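Local coordinates for protein cysteine protease S273R (African swine fever virus pig/Kenya/KEN-50/1950, PDB 6LJ9) that acts as a cysteine protease of the Ulp1/SUMO-protease type, probably maturing the viral pp220 and pp62 polyproteins into core-shell proteins and blunting host innate immune responses, at residues B[79-84]-B[90-95]; B[94-99]-B[268-273]; B[154-159]-B[238-243]. All coordinates share one frame; numbering follows the deposited sequence.

Interaction 1: residues B[79-84]-B[90-95]; sequences PGPRNN and NFNIDE
Gly-80 and Asn-92 bring their CA atoms to 5.9 Å where the loop leaving strand 78-79 passes beside the first turns of helix 90-103. Just beyond Gly-80 this loop makes an inverse gamma turn centred on Pro-81, whose ring leans on Phe-270 and Leu-88; the contact ties the loop that leaves the parallel pair 78-79/270-271 to the N-terminal part of the helix. Asn-92 carries it. Its CG stands beside its own backbone N and anti to the carbonyl carbon (chi1 -51°), which swings the amide out toward the loop. There ND2 donates to Pro-79 O at 3.0 Å, in a bent bond with an N-H...O angle of 135°. The donor is tilted 20° from the carbonyl plane, and the carbonyl oxygen lies about as far out of the amide plane. The other end of the amide, OD1, is hydrogen-bonded to Thr-89 OG1 just before the helical segment, so both ends are gripped and the flip of the group is fixed. Asn-92 ND2 also passes Gly-80 CA at 3.7 Å. One turn further along the helix, the extended side chain of Glu-95 crosses the Pro-79 ring at about a right angle. Its carboxylate meets the pyrrolidine carbon next to nitrogen, with Glu-95 OE1 3.8 Å from Pro-79 CD.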
ATOM      1  N   PRO B  79     -13.256  16.455 -12.380  1.00 41.88           N
ATOM      2  CA  PRO B  79     -14.104  17.647 -12.292  1.00 30.04           C
ATOM      3  C   PRO B  79     -15.361  17.365 -11.488  1.00 31.49           C
ATOM      4  O   PRO B  79     -15.898  16.255 -11.500  1.00 32.19           O
ATOM      5  CB  PRO B  79     -14.434  17.954 -13.756  1.00 26.78           C
ATOM      6  CG  PRO B  79     -14.380  16.618 -14.423  1.00 28.43           C
ATOM      7  CD  PRO B  79     -13.277  15.860 -13.728  1.00 29.99           C
ATOM      8  N   GLY B  80     -15.829  18.389 -10.780  1.00 27.08           N
ATOM      9  CA  GLY B  80     -17.011  18.258  -9.962  1.00 28.34           C
ATOM     10  C   GLY B  80     -17.290  19.481  -9.113  1.00 44.09           C
ATOM     11  O   GLY B  80     -16.518  20.445  -9.089  1.00 46.02           O
ATOM     12  N   PRO B  81     -18.416  19.461  -8.393  1.00 36.21           N
ATOM     13  CA  PRO B  81     -18.772  20.599  -7.534  1.00 25.94           C
ATOM     14  C   PRO B  81     -17.790  20.789  -6.388  1.00 33.79           C
ATOM     15  O   PRO B  81     -18.021  20.312  -5.273  1.00 29.92           O
ATOM     16  CB  PRO B  81     -20.171  20.228  -7.023  1.00 23.37           C
ATOM     17  CG  PRO B  81     -20.230  18.739  -7.126  1.00 25.05           C
ATOM     18  CD  PRO B  81     -19.411  18.376  -8.327  1.00 30.16           C
ATOM     19  N   ARG B  82     -16.689  21.493  -6.658  1.00 19.84           N
ATOM     20  CA  ARG B  82     -15.648  21.670  -5.653  1.00 22.59           C
ATOM     21  C   ARG B  82     -15.998  22.767  -4.655  1.00 36.17           C
ATOM     22  O   ARG B  82     -15.756  22.614  -3.453  1.00 29.52           O
ATOM     23  CB  ARG B  82     -14.314  21.976  -6.335  1.00 22.18           C
ATOM     24  CG  ARG B  82     -13.189  22.338  -5.379  1.00 17.21           C
ATOM     25  CD  ARG B  82     -12.021  22.964  -6.122  1.00 27.34           C
ATOM     26  NE  ARG B  82     -11.043  23.545  -5.207  1.00 34.20           N
ATOM     27  CZ  ARG B  82      -9.922  22.940  -4.828  1.00 29.25           C
ATOM     28  NH1 ARG B  82      -9.628  21.731  -5.289  1.00 32.22           N
ATOM     29  NH2 ARG B  82      -9.091  23.546  -3.990  1.00 26.60           N
ATOM     30  N   ASN B  83     -16.566  23.878  -5.129  1.00 51.41           N
ATOM     31  CA  ASN B  83     -16.843  25.032  -4.279  1.00 45.08           C
ATOM     32  C   ASN B  83     -18.324  25.392  -4.251  1.00 38.52           C
ATOM     33  O   ASN B  83     -18.677  26.544  -3.980  1.00 52.29           O
ATOM     34  CB  ASN B  83     -16.009  26.233  -4.721  1.00 28.44           C
ATOM     35  CG  ASN B  83     -14.566  26.129  -4.274  1.00 35.09           C
ATOM     36  OD1 ASN B  83     -14.285  25.920  -3.094  1.00 38.38           O
ATOM     37  ND2 ASN B  83     -13.641  26.262  -5.219  1.00 47.12           N
ATOM     38  N   ASN B  84     -19.194  24.431  -4.536  1.00 35.51           N
ATOM     39  CA  ASN B  84     -20.625  24.586  -4.341  1.00 32.52           C
ATOM     40  C   ASN B  84     -21.158  23.292  -3.746  1.00 37.66           C
ATOM     41  O   ASN B  84     -20.448  22.287  -3.658  1.00 37.89           O
ATOM     42  CB  ASN B  84     -21.349  24.942  -5.649  1.00 27.40           C
ATOM     43  CG  ASN B  84     -21.204  23.868  -6.709  1.00 37.67           C
ATOM     44  OD1 ASN B  84     -21.989  22.922  -6.761  1.00 36.46           O
ATOM     45  ND2 ASN B  84     -20.204  24.018  -7.572  1.00 38.47           N
ATOM     46  N   ASN B  90     -22.913  10.059 -10.733  1.00 28.92           N
ATOM     47  CA  ASN B  90     -22.175   8.808 -10.859  1.00 37.29           C
ATOM     48  C   ASN B  90     -20.840   9.014 -11.560  1.00 35.95           C
ATOM     49  O   ASN B  90     -19.896   8.249 -11.334  1.00 38.91           O
ATOM     50  CB  ASN B  90     -23.016   7.773 -11.609  1.00 44.02           C
ATOM     51  CG  ASN B  90     -23.849   8.389 -12.717  1.00 70.08           C
ATOM     52  OD1 ASN B  90     -23.696   9.567 -13.044  1.00 86.66           O
ATOM     53  ND2 ASN B  90     -24.736   7.593 -13.302  1.00 76.90           N
ATOM     54  N   PHE B  91     -20.739  10.038 -12.410  1.00 33.25           N
ATOM     55  CA  PHE B  91     -19.475  10.309 -13.086  1.00 24.78           C
ATOM     56  C   PHE B  91     -18.457  10.919 -12.132  1.00 30.08           C
ATOM     57  O   PHE B  91     -17.267  10.591 -12.196  1.00 22.54           O
ATOM     58  CB  PHE B  91     -19.705  11.227 -14.286  1.00 31.23           C
ATOM     59  CG  PHE B  91     -20.677  10.682 -15.291  1.00 60.05           C
ATOM     60  CD1 PHE B  91     -20.317   9.636 -16.125  1.00 61.24           C
ATOM     61  CD2 PHE B  91     -21.948  11.219 -15.407  1.00 68.49           C
ATOM     62  CE1 PHE B  91     -21.208   9.133 -17.053  1.00 60.04           C
ATOM     63  CE2 PHE B  91     -22.844  10.721 -16.334  1.00 72.25           C
ATOM     64  CZ  PHE B  91     -22.474   9.676 -17.158  1.00 70.46           C
ATOM     65  N   ASN B  92     -18.905  11.809 -11.242  1.00 24.52           N
ATOM     66  CA  ASN B  92     -17.992  12.402 -10.269  1.00 31.09           C
ATOM     67  C   ASN B  92     -17.413  11.341  -9.345  1.00 31.09           C
ATOM     68  O   ASN B  92     -16.239  11.411  -8.960  1.00 31.08           O
ATOM     69  CB  ASN B  92     -18.713  13.476  -9.453  1.00 21.90           C
ATOM     70  CG  ASN B  92     -19.433  14.486 -10.324  1.00 37.21           C
ATOM     71  OD1 ASN B  92     -20.648  14.656 -10.217  1.00 49.77           O
ATOM     72  ND2 ASN B  92     -18.688  15.162 -11.188  1.00 35.64           N
ATOM     73  N   ILE B  93     -18.220  10.345  -8.982  1.00 22.13           N
ATOM     74  CA  ILE B  93     -17.772   9.315  -8.052  1.00 24.64           C
ATOM     75  C   ILE B  93     -16.914   8.275  -8.761  1.00 23.99           C
ATOM     76  O   ILE B  93     -15.897   7.825  -8.224  1.00 34.28           O
ATOM     77  CB  ILE B  93     -18.989   8.678  -7.359  1.00 33.24           C
ATOM     78  CG1 ILE B  93     -19.748   9.735  -6.554  1.00 22.47           C
ATOM     79  CG2 ILE B  93     -18.556   7.523  -6.472  1.00 29.96           C
ATOM     80  CD1 ILE B  93     -21.068   9.255  -6.001  1.00 28.32           C
ATOM     81  N   ASP B  94     -17.305   7.879  -9.975  1.00 26.01           N
ATOM     82  CA  ASP B  94     -16.545   6.870 -10.707  1.00 29.81           C
ATOM     83  C   ASP B  94     -15.145   7.371 -11.032  1.00 34.14           C
ATOM     84  O   ASP B  94     -14.153   6.660 -10.832  1.00 30.12           O
ATOM     85  CB  ASP B  94     -17.286   6.483 -11.987  1.00 42.76           C
ATOM     86  CG  ASP B  94     -16.711   5.242 -12.640  1.00 58.51           C
ATOM     87  OD1 ASP B  94     -16.656   4.189 -11.972  1.00 62.37           O
ATOM     88  OD2 ASP B  94     -16.321   5.318 -13.824  1.00 60.90           O
ATOM     89  N   GLU B  95     -15.045   8.604 -11.531  1.00 26.25           N
ATOM     90  CA  GLU B  95     -13.753   9.164 -11.900  1.00 27.95           C
ATOM     91  C   GLU B  95     -12.890   9.488 -10.688  1.00 20.95           C
ATOM     92  O   GLU B  95     -11.666   9.586 -10.824  1.00 33.07           O
ATOM     93  CB  GLU B  95     -13.963  10.411 -12.758  1.00 34.34           C
ATOM     94  CG  GLU B  95     -14.691  10.126 -14.063  1.00 48.73           C
ATOM     95  CD  GLU B  95     -15.210  11.382 -14.731  1.00 71.02           C
ATOM     96  OE1 GLU B  95     -14.833  12.488 -14.292  1.00 74.36           O
ATOM     97  OE2 GLU B  95     -15.999  11.263 -15.693  1.00 77.57           O
TER

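Interaction 2: residues B[94-99]-B[268-273]; sequences DETLQR and HLFRIA
Thr-96, on the second turn of helix 90-103, faces Leu-269, at the end of helix 259-269, and Phe-270, in the short strand 270-271 that follows and pairs through Arg-271 with Ala-78. Its two branches do different work. The methyl lies anti to the backbone N and packs on a leucine methyl, with Thr-96 CG2 3.9 Å from Leu-269 CD2. The hydroxyl is beside the backbone N (chi1 -66°), where it is hydrogen-bonded to Asn-92 O one turn back and Thr-96 OG1 comes within 4.0 Å of Phe-270 CE1. Both neighbours cross the threonine at about a right angle. Leu-269 CB sits over the centre of one face of the Phe-270 ring, so the two residues present a joined apolar surface to the helix. A water donates to Thr-96 OG1 at 3.1 Å and to Leu-269 O at 2.6 Å, bridging hydroxyl and carbonyl. Further along, Arg-99 reaches out with an extended chain; its NH1 returns to Glu-95 O, 47° above the carbonyl plane, and NE binds Phe-76 O. Arg-99 NH2 lies at the edge of the Arg-271 guanidinium, 4.1 Å from Arg-271 NH1, the planes 67° apart. Carbonyl oxygens of Phe-76, Leu-72 and Lys-77, the last two through weak bonds, may ease the repulsion; with no direct hydrogen bond across, cohesion comes from the Thr-96 packing and the shared water.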
ATOM      1  N   ASP B  94     -17.305   7.879  -9.975  1.00 26.01           N
ATOM      2  CA  ASP B  94     -16.545   6.870 -10.707  1.00 29.81           C
ATOM      3  C   ASP B  94     -15.145   7.371 -11.032  1.00 34.14           C
ATOM      4  O   ASP B  94     -14.153   6.660 -10.832  1.00 30.12           O
ATOM      5  CB  ASP B  94     -17.286   6.483 -11.987  1.00 42.76           C
ATOM      6  CG  ASP B  94     -16.711   5.242 -12.640  1.00 58.51           C
ATOM      7  OD1 ASP B  94     -16.656   4.189 -11.972  1.00 62.37           O
ATOM      8  OD2 ASP B  94     -16.321   5.318 -13.824  1.00 60.90           O
ATOM      9  N   GLU B  95     -15.045   8.604 -11.531  1.00 26.25           N
ATOM     10  CA  GLU B  95     -13.753   9.164 -11.900  1.00 27.95           C
ATOM     11  C   GLU B  95     -12.890   9.488 -10.688  1.00 20.95           C
ATOM     12  O   GLU B  95     -11.666   9.586 -10.824  1.00 33.07           O
ATOM     13  CB  GLU B  95     -13.963  10.411 -12.758  1.00 34.34           C
ATOM     14  CG  GLU B  95     -14.691  10.126 -14.063  1.00 48.73           C
ATOM     15  CD  GLU B  95     -15.210  11.382 -14.731  1.00 71.02           C
ATOM     16  OE1 GLU B  95     -14.833  12.488 -14.292  1.00 74.36           O
ATOM     17  OE2 GLU B  95     -15.999  11.263 -15.693  1.00 77.57           O
ATOM     18  N   THR B  96     -13.494   9.653  -9.509  1.00 24.90           N
ATOM     19  CA  THR B  96     -12.709   9.866  -8.297  1.00 22.62           C
ATOM     20  C   THR B  96     -12.117   8.556  -7.789  1.00 21.72           C
ATOM     21  O   THR B  96     -10.930   8.494  -7.447  1.00 23.86           O
ATOM     22  CB  THR B  96     -13.573  10.522  -7.216  1.00 22.94           C
ATOM     23  OG1 THR B  96     -13.939  11.844  -7.629  1.00 20.52           O
ATOM     24  CG2 THR B  96     -12.816  10.600  -5.896  1.00 26.00           C
ATOM     25  N   LEU B  97     -12.930   7.497  -7.739  1.00 22.30           N
ATOM     26  CA  LEU B  97     -12.439   6.205  -7.269  1.00 23.10           C
ATOM     27  C   LEU B  97     -11.428   5.604  -8.237  1.00 21.91           C
ATOM     28  O   LEU B  97     -10.525   4.873  -7.812  1.00 23.84           O
ATOM     29  CB  LEU B  97     -13.607   5.244  -7.052  1.00 21.99           C
ATOM     30  CG  LEU B  97     -14.624   5.659  -5.986  1.00 26.43           C
ATOM     31  CD1 LEU B  97     -15.679   4.580  -5.810  1.00 20.34           C
ATOM     32  CD2 LEU B  97     -13.928   5.955  -4.667  1.00 13.96           C
ATOM     33  N   GLN B  98     -11.562   5.896  -9.533  1.00 16.08           N
ATOM     34  CA  GLN B  98     -10.557   5.457 -10.495  1.00 30.29           C
ATOM     35  C   GLN B  98      -9.209   6.123 -10.246  1.00 22.20           C
ATOM     36  O   GLN B  98      -8.165   5.515 -10.502  1.00 31.01           O
ATOM     37  CB  GLN B  98     -11.033   5.739 -11.920  1.00 24.63           C
ATOM     38  CG  GLN B  98     -12.108   4.788 -12.421  1.00 34.31           C
ATOM     39  CD  GLN B  98     -12.650   5.189 -13.778  1.00 49.82           C
ATOM     40  OE1 GLN B  98     -12.815   6.373 -14.069  1.00 67.10           O
ATOM     41  NE2 GLN B  98     -12.925   4.201 -14.622  1.00 44.79           N
ATOM     42  N   ARG B  99      -9.207   7.362  -9.748  1.00 19.89           N
ATOM     43  CA  ARG B  99      -7.945   8.038  -9.458  1.00 24.93           C
ATOM     44  C   ARG B  99      -7.322   7.529  -8.164  1.00 25.70           C
ATOM     45  O   ARG B  99      -6.093   7.439  -8.057  1.00 28.52           O
ATOM     46  CB  ARG B  99      -8.159   9.550  -9.385  1.00 25.21           C
ATOM     47  CG  ARG B  99      -8.254  10.230 -10.742  1.00 30.44           C
ATOM     48  CD  ARG B  99      -8.705  11.677 -10.615  1.00 37.96           C
ATOM     49  NE  ARG B  99      -8.560  12.397 -11.877  1.00 35.87           N
ATOM     50  CZ  ARG B  99      -9.428  12.330 -12.882  1.00 34.73           C
ATOM     51  NH1 ARG B  99     -10.509  11.570 -12.777  1.00 28.30           N
ATOM     52  NH2 ARG B  99      -9.211  13.018 -13.994  1.00 40.89           N
ATOM     53  N   HIS B 268     -10.892  18.665  -1.526  1.00 27.31           N
ATOM     54  CA  HIS B 268      -9.959  17.551  -1.639  1.00 19.10           C
ATOM     55  C   HIS B 268     -10.313  16.598  -2.772  1.00 19.81           C
ATOM     56  O   HIS B 268      -9.463  15.796  -3.176  1.00 15.90           O
ATOM     57  CB  HIS B 268      -9.906  16.759  -0.327  1.00 30.89           C
ATOM     58  CG  HIS B 268      -9.304  17.515   0.817  1.00 39.57           C
ATOM     59  ND1 HIS B 268      -8.416  16.939   1.700  1.00 33.73           N
ATOM     60  CD2 HIS B 268      -9.469  18.794   1.229  1.00 36.60           C
ATOM     61  CE1 HIS B 268      -8.055  17.832   2.604  1.00 31.72           C
ATOM     62  NE2 HIS B 268      -8.680  18.966   2.341  1.00 39.19           N
ATOM     63  N   LEU B 269     -11.537  16.668  -3.291  1.00 19.58           N
ATOM     64  CA  LEU B 269     -12.020  15.706  -4.275  1.00 19.18           C
ATOM     65  C   LEU B 269     -11.848  16.197  -5.708  1.00 31.64           C
ATOM     66  O   LEU B 269     -11.342  15.462  -6.562  1.00 24.66           O
ATOM     67  CB  LEU B 269     -13.495  15.387  -4.014  1.00 19.35           C
ATOM     68  CG  LEU B 269     -13.835  14.524  -2.798  1.00 18.84           C
ATOM     69  CD1 LEU B 269     -15.337  14.494  -2.559  1.00 23.72           C
ATOM     70  CD2 LEU B 269     -13.296  13.118  -2.990  1.00 17.13           C
ATOM     71  N   PHE B 270     -12.264  17.428  -5.988  1.00 19.42           N
ATOM     72  CA  PHE B 270     -12.406  17.900  -7.354  1.00 24.21           C
ATOM     73  C   PHE B 270     -11.427  19.025  -7.653  1.00 34.58           C
ATOM     74  O   PHE B 270     -10.912  19.695  -6.752  1.00 34.57           O
ATOM     75  CB  PHE B 270     -13.837  18.378  -7.621  1.00 19.76           C
ATOM     76  CG  PHE B 270     -14.889  17.399  -7.195  1.00 24.44           C
ATOM     77  CD1 PHE B 270     -15.006  16.171  -7.826  1.00 26.86           C
ATOM     78  CD2 PHE B 270     -15.762  17.703  -6.163  1.00 24.47           C
ATOM     79  CE1 PHE B 270     -15.973  15.264  -7.436  1.00 31.46           C
ATOM     80  CE2 PHE B 270     -16.732  16.801  -5.769  1.00 27.97           C
ATOM     81  CZ  PHE B 270     -16.838  15.580  -6.406  1.00 28.93           C
ATOM     82  N   ARG B 271     -11.178  19.217  -8.944  1.00 34.61           N
ATOM     83  CA  ARG B 271     -10.360  20.311  -9.436  1.00 32.87           C
ATOM     84  C   ARG B 271     -11.222  21.549  -9.659  1.00 28.40           C
ATOM     85  O   ARG B 271     -12.453  21.505  -9.615  1.00 27.05           O
ATOM     86  CB  ARG B 271      -9.650  19.913 -10.731  1.00 33.68           C
ATOM     87  CG  ARG B 271     -10.586  19.567 -11.882  1.00 39.51           C
ATOM     88  CD  ARG B 271      -9.842  19.530 -13.210  1.00 37.30           C
ATOM     89  NE  ARG B 271     -10.725  19.214 -14.329  1.00 42.15           N
ATOM     90  CZ  ARG B 271     -10.790  18.026 -14.921  1.00 48.62           C
ATOM     91  NH1 ARG B 271     -10.015  17.032 -14.506  1.00 28.17           N
ATOM     92  NH2 ARG B 271     -11.624  17.832 -15.933  1.00 34.50           N
ATOM     93  N   ILE B 272     -10.553  22.674  -9.902  1.00 29.61           N
ATOM     94  CA  ILE B 272     -11.228  23.949 -10.131  1.00 34.66           C
ATOM     95  C   ILE B 272     -11.593  24.008 -11.612  1.00 51.36           C
ATOM     96  O   ILE B 272     -10.767  24.356 -12.456  1.00 73.35           O
ATOM     97  CB  ILE B 272     -10.357  25.136  -9.713  1.00 39.81           C
ATOM     98  CG1 ILE B 272      -9.845  24.934  -8.286  1.00 37.16           C
ATOM     99  CG2 ILE B 272     -11.144  26.432  -9.810  1.00 31.66           C
ATOM    100  CD1 ILE B 272      -8.736  25.879  -7.894  1.00 45.25           C
ATOM    101  N   ALA B 273     -12.835  23.656 -11.933  1.00 51.44           N
ATOM    102  CA  ALA B 273     -13.291  23.644 -13.317  1.00 52.94           C
ATOM    103  C   ALA B 273     -14.789  23.917 -13.403  1.00 58.20           C
ATOM    104  O   ALA B 273     -15.445  23.533 -14.371  1.00 50.98           O
ATOM    105  CB  ALA B 273     -12.957  22.311 -13.973  1.00 52.27           C
TER
HETATM  106  O   HOH W   1     -11.280  13.296  -8.026  1.00 26.43           O

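Interaction 3: residues B[154-159]-B[238-243]; sequences GCVLNT and FYIRAR
Ile-240, on helix 232-244, points its side chain at strand 152-158 and makes the contact from the helix side alone. Its terminal methyl does the touching: Ile-240 CD1 sits 3.6 Å from Cys-155 N and 3.7 Å from Val-156 CG2, and it also approaches the carbonyl carbon of Gly-154. CG1 lies beside the backbone N (chi1 -65°) and the chain then runs on fully extended, carrying CD1 to the strand, while the CG2 branch is turned toward Gly-154, where a CB would sit tightly against it. No hydrogen bond crosses here. The strand segment and helix segment run nearly antiparallel, at 168°, with axes 9.1 Å apart, and the glycine lets the helix come close, Gly-154 CA lying 6.4 Å from Ile-240 CA. In the next shell, Trp-100 of helix 90-103 borders Ile-240, while Ile-93 of the same helix and Trp-169 border Val-156. The strand is held by backbone bonds to Phe-108 and Ile-172 on its two neighbours, and Cys-155, pointing away from the helix, is tied to Cys-110 by a disulfide. Helix 232-244 begins at Cys-232, inferred to be the nucleophile, and strand 169-175 follows His-168, inferred to be catalytic. A helix bearing the nucleophile packed on a mixed sheet is the papain-like core of Ulp1-type cysteine proteases.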
ATOM      1  N   GLY B 154     -14.122  -0.848  -2.565  1.00 22.55           N
ATOM      2  CA  GLY B 154     -14.895   0.350  -2.307  1.00 14.76           C
ATOM      3  C   GLY B 154     -15.942   0.638  -3.362  1.00 22.43           C
ATOM      4  O   GLY B 154     -15.691   0.467  -4.558  1.00 26.50           O
ATOM      5  N   CYS B 155     -17.118   1.083  -2.930  1.00 22.62           N
ATOM      6  CA  CYS B 155     -18.192   1.389  -3.861  1.00 17.05           C
ATOM      7  C   CYS B 155     -19.151   2.373  -3.208  1.00 29.30           C
ATOM      8  O   CYS B 155     -19.380   2.327  -1.997  1.00 32.93           O
ATOM      9  CB  CYS B 155     -18.936   0.120  -4.291  1.00 34.31           C
ATOM     10  SG  CYS B 155     -19.700   0.229  -5.920  1.00 75.92           S
ATOM     11  N   VAL B 156     -19.698   3.267  -4.027  1.00 17.20           N
ATOM     12  CA  VAL B 156     -20.710   4.229  -3.609  1.00 16.86           C
ATOM     13  C   VAL B 156     -21.956   3.980  -4.442  1.00 23.91           C
ATOM     14  O   VAL B 156     -21.880   3.930  -5.674  1.00 27.40           O
ATOM     15  CB  VAL B 156     -20.223   5.681  -3.777  1.00 22.43           C
ATOM     16  CG1 VAL B 156     -21.299   6.656  -3.330  1.00 20.32           C
ATOM     17  CG2 VAL B 156     -18.932   5.905  -3.007  1.00 16.83           C
ATOM     18  N   LEU B 157     -23.099   3.823  -3.777  1.00 22.32           N
ATOM     19  CA  LEU B 157     -24.337   3.474  -4.454  1.00 29.72           C
ATOM     20  C   LEU B 157     -25.458   4.418  -4.039  1.00 35.73           C
ATOM     21  O   LEU B 157     -25.400   5.071  -2.994  1.00 37.54           O
ATOM     22  CB  LEU B 157     -24.742   2.020  -4.176  1.00 36.25           C
ATOM     23  CG  LEU B 157     -24.948   1.593  -2.724  1.00 43.40           C
ATOM     24  CD1 LEU B 157     -26.427   1.389  -2.431  1.00 53.59           C
ATOM     25  CD2 LEU B 157     -24.160   0.330  -2.435  1.00 44.74           C
ATOM     26  N   ASN B 158     -26.486   4.472  -4.882  1.00 34.05           N
ATOM     27  CA  ASN B 158     -27.642   5.334  -4.677  1.00 37.74           C
ATOM     28  C   ASN B 158     -28.792   4.495  -4.133  1.00 41.90           C
ATOM     29  O   ASN B 158     -29.182   3.498  -4.749  1.00 48.37           O
ATOM     30  CB  ASN B 158     -28.044   6.014  -5.987  1.00 47.92           C
ATOM     31  CG  ASN B 158     -29.043   7.136  -5.786  1.00 54.99           C
ATOM     32  OD1 ASN B 158     -29.671   7.247  -4.733  1.00 62.60           O
ATOM     33  ND2 ASN B 158     -29.199   7.976  -6.802  1.00 51.68           N
ATOM     34  N   THR B 159     -29.333   4.902  -2.985  1.00 50.71           N
ATOM     35  CA  THR B 159     -30.440   4.200  -2.349  1.00 50.36           C
ATOM     36  C   THR B 159     -31.801   4.660  -2.855  1.00 52.88           C
ATOM     37  O   THR B 159     -32.816   4.364  -2.217  1.00 53.31           O
ATOM     38  CB  THR B 159     -30.377   4.372  -0.829  1.00 59.00           C
ATOM     39  OG1 THR B 159     -30.451   5.764  -0.499  1.00 56.87           O
ATOM     40  CG2 THR B 159     -29.083   3.793  -0.282  1.00 63.85           C
ATOM     41  N   PHE B 238     -15.768  10.231   1.529  1.00 23.44           N
ATOM     42  CA  PHE B 238     -14.851  10.442   2.644  1.00 22.18           C
ATOM     43  C   PHE B 238     -14.696   9.181   3.483  1.00 26.51           C
ATOM     44  O   PHE B 238     -13.610   8.906   4.004  1.00 20.95           O
ATOM     45  CB  PHE B 238     -15.333  11.603   3.514  1.00 24.27           C
ATOM     46  CG  PHE B 238     -14.484  11.843   4.732  1.00 28.07           C
ATOM     47  CD1 PHE B 238     -13.320  12.587   4.644  1.00 27.77           C
ATOM     48  CD2 PHE B 238     -14.853  11.330   5.966  1.00 30.70           C
ATOM     49  CE1 PHE B 238     -12.536  12.811   5.762  1.00 27.86           C
ATOM     50  CE2 PHE B 238     -14.073  11.551   7.087  1.00 25.54           C
ATOM     51  CZ  PHE B 238     -12.913  12.293   6.983  1.00 28.62           C
ATOM     52  N   TYR B 239     -15.777   8.412   3.637  1.00 17.15           N
ATOM     53  CA  TYR B 239     -15.692   7.162   4.387  1.00 25.43           C
ATOM     54  C   TYR B 239     -14.701   6.206   3.738  1.00 22.51           C
ATOM     55  O   TYR B 239     -13.854   5.616   4.417  1.00 30.53           O
ATOM     56  CB  TYR B 239     -17.076   6.518   4.492  1.00  9.04           C
ATOM     57  CG  TYR B 239     -17.102   5.240   5.302  1.00 21.97           C
ATOM     58  CD1 TYR B 239     -17.180   5.277   6.688  1.00 18.33           C
ATOM     59  CD2 TYR B 239     -17.057   3.998   4.682  1.00 15.08           C
ATOM     60  CE1 TYR B 239     -17.207   4.114   7.434  1.00 18.96           C
ATOM     61  CE2 TYR B 239     -17.083   2.828   5.420  1.00 18.96           C
ATOM     62  CZ  TYR B 239     -17.159   2.893   6.796  1.00 25.19           C
ATOM     63  OH  TYR B 239     -17.186   1.734   7.537  1.00 21.62           O
ATOM     64  N   ILE B 240     -14.788   6.050   2.415  1.00 23.38           N
ATOM     65  CA  ILE B 240     -13.870   5.163   1.707  1.00 17.07           C
ATOM     66  C   ILE B 240     -12.435   5.659   1.846  1.00 20.39           C
ATOM     67  O   ILE B 240     -11.512   4.876   2.097  1.00 16.07           O
ATOM     68  CB  ILE B 240     -14.283   5.032   0.230  1.00 15.78           C
ATOM     69  CG1 ILE B 240     -15.646   4.343   0.115  1.00 17.97           C
ATOM     70  CG2 ILE B 240     -13.216   4.282  -0.558  1.00  9.33           C
ATOM     71  CD1 ILE B 240     -16.132   4.171  -1.311  1.00 28.51           C
ATOM     72  N   ARG B 241     -12.229   6.968   1.695  1.00 22.10           N
ATOM     73  CA  ARG B 241     -10.877   7.515   1.781  1.00 15.38           C
ATOM     74  C   ARG B 241     -10.315   7.388   3.192  1.00 14.05           C
ATOM     75  O   ARG B 241      -9.132   7.069   3.369  1.00 25.76           O
ATOM     76  CB  ARG B 241     -10.868   8.974   1.329  1.00 18.84           C
ATOM     77  CG  ARG B 241      -9.491   9.620   1.354  1.00 29.74           C
ATOM     78  CD  ARG B 241      -8.494   8.811   0.541  1.00 31.43           C
ATOM     79  NE  ARG B 241      -7.154   9.388   0.575  1.00 35.04           N
ATOM     80  CZ  ARG B 241      -6.669  10.204  -0.354  1.00 35.70           C
ATOM     81  NH1 ARG B 241      -7.414  10.542  -1.398  1.00 21.30           N
ATOM     82  NH2 ARG B 241      -5.437  10.681  -0.242  1.00 25.87           N
ATOM     83  N   ALA B 242     -11.144   7.631   4.210  1.00 19.71           N
ATOM     84  CA  ALA B 242     -10.678   7.499   5.587  1.00 12.41           C
ATOM     85  C   ALA B 242     -10.323   6.053   5.915  1.00 17.64           C
ATOM     86  O   ALA B 242      -9.317   5.794   6.586  1.00 22.68           O
ATOM     87  CB  ALA B 242     -11.735   8.026   6.555  1.00 12.44           C
ATOM     88  N   ARG B 243     -11.135   5.098   5.454  1.00 15.08           N
ATOM     89  CA  ARG B 243     -10.814   3.692   5.681  1.00 23.95           C
ATOM     90  C   ARG B 243      -9.552   3.290   4.927  1.00 21.50           C
ATOM     91  O   ARG B 243      -8.769   2.462   5.408  1.00 21.45           O
ATOM     92  CB  ARG B 243     -11.987   2.804   5.265  1.00 16.45           C
ATOM     93  CG  ARG B 243     -13.281   3.070   6.020  1.00 19.28           C
ATOM     94  CD  ARG B 243     -13.235   2.550   7.447  1.00 19.10           C
ATOM     95  NE  ARG B 243     -13.168   1.092   7.500  1.00 19.58           N
ATOM     96  CZ  ARG B 243     -12.073   0.406   7.806  1.00 21.69           C
ATOM     97  NH1 ARG B 243     -10.948   1.045   8.094  1.00 27.17           N
ATOM     98  NH2 ARG B 243     -12.102  -0.919   7.830  1.00 23.68           N
TER

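Overall arrangement
Helix 90-103 is the hub. Interactions 1 and 2 share Asp-94 and Glu-95 on it, and their centres are only 6 Å apart; Arg-82 NH1 lies 2.8 Å from Phe-270 O, a probable hydrogen bond that joins the loop 79-84 directly to the C-terminal segment 268-273. Interaction 3 is about 14 Å from each of the others, centre to centre, and meets the same helix through Ile-93 CG2, 3.7 Å from Val-156 CB. Along the chain, it is nested inside the long loop closed by interaction 2. It is also nearest the inferred active site: the Val-156 side chain is about 8 Å from that of Cys-232, against about 11 Å for Pro-81 and Leu-269.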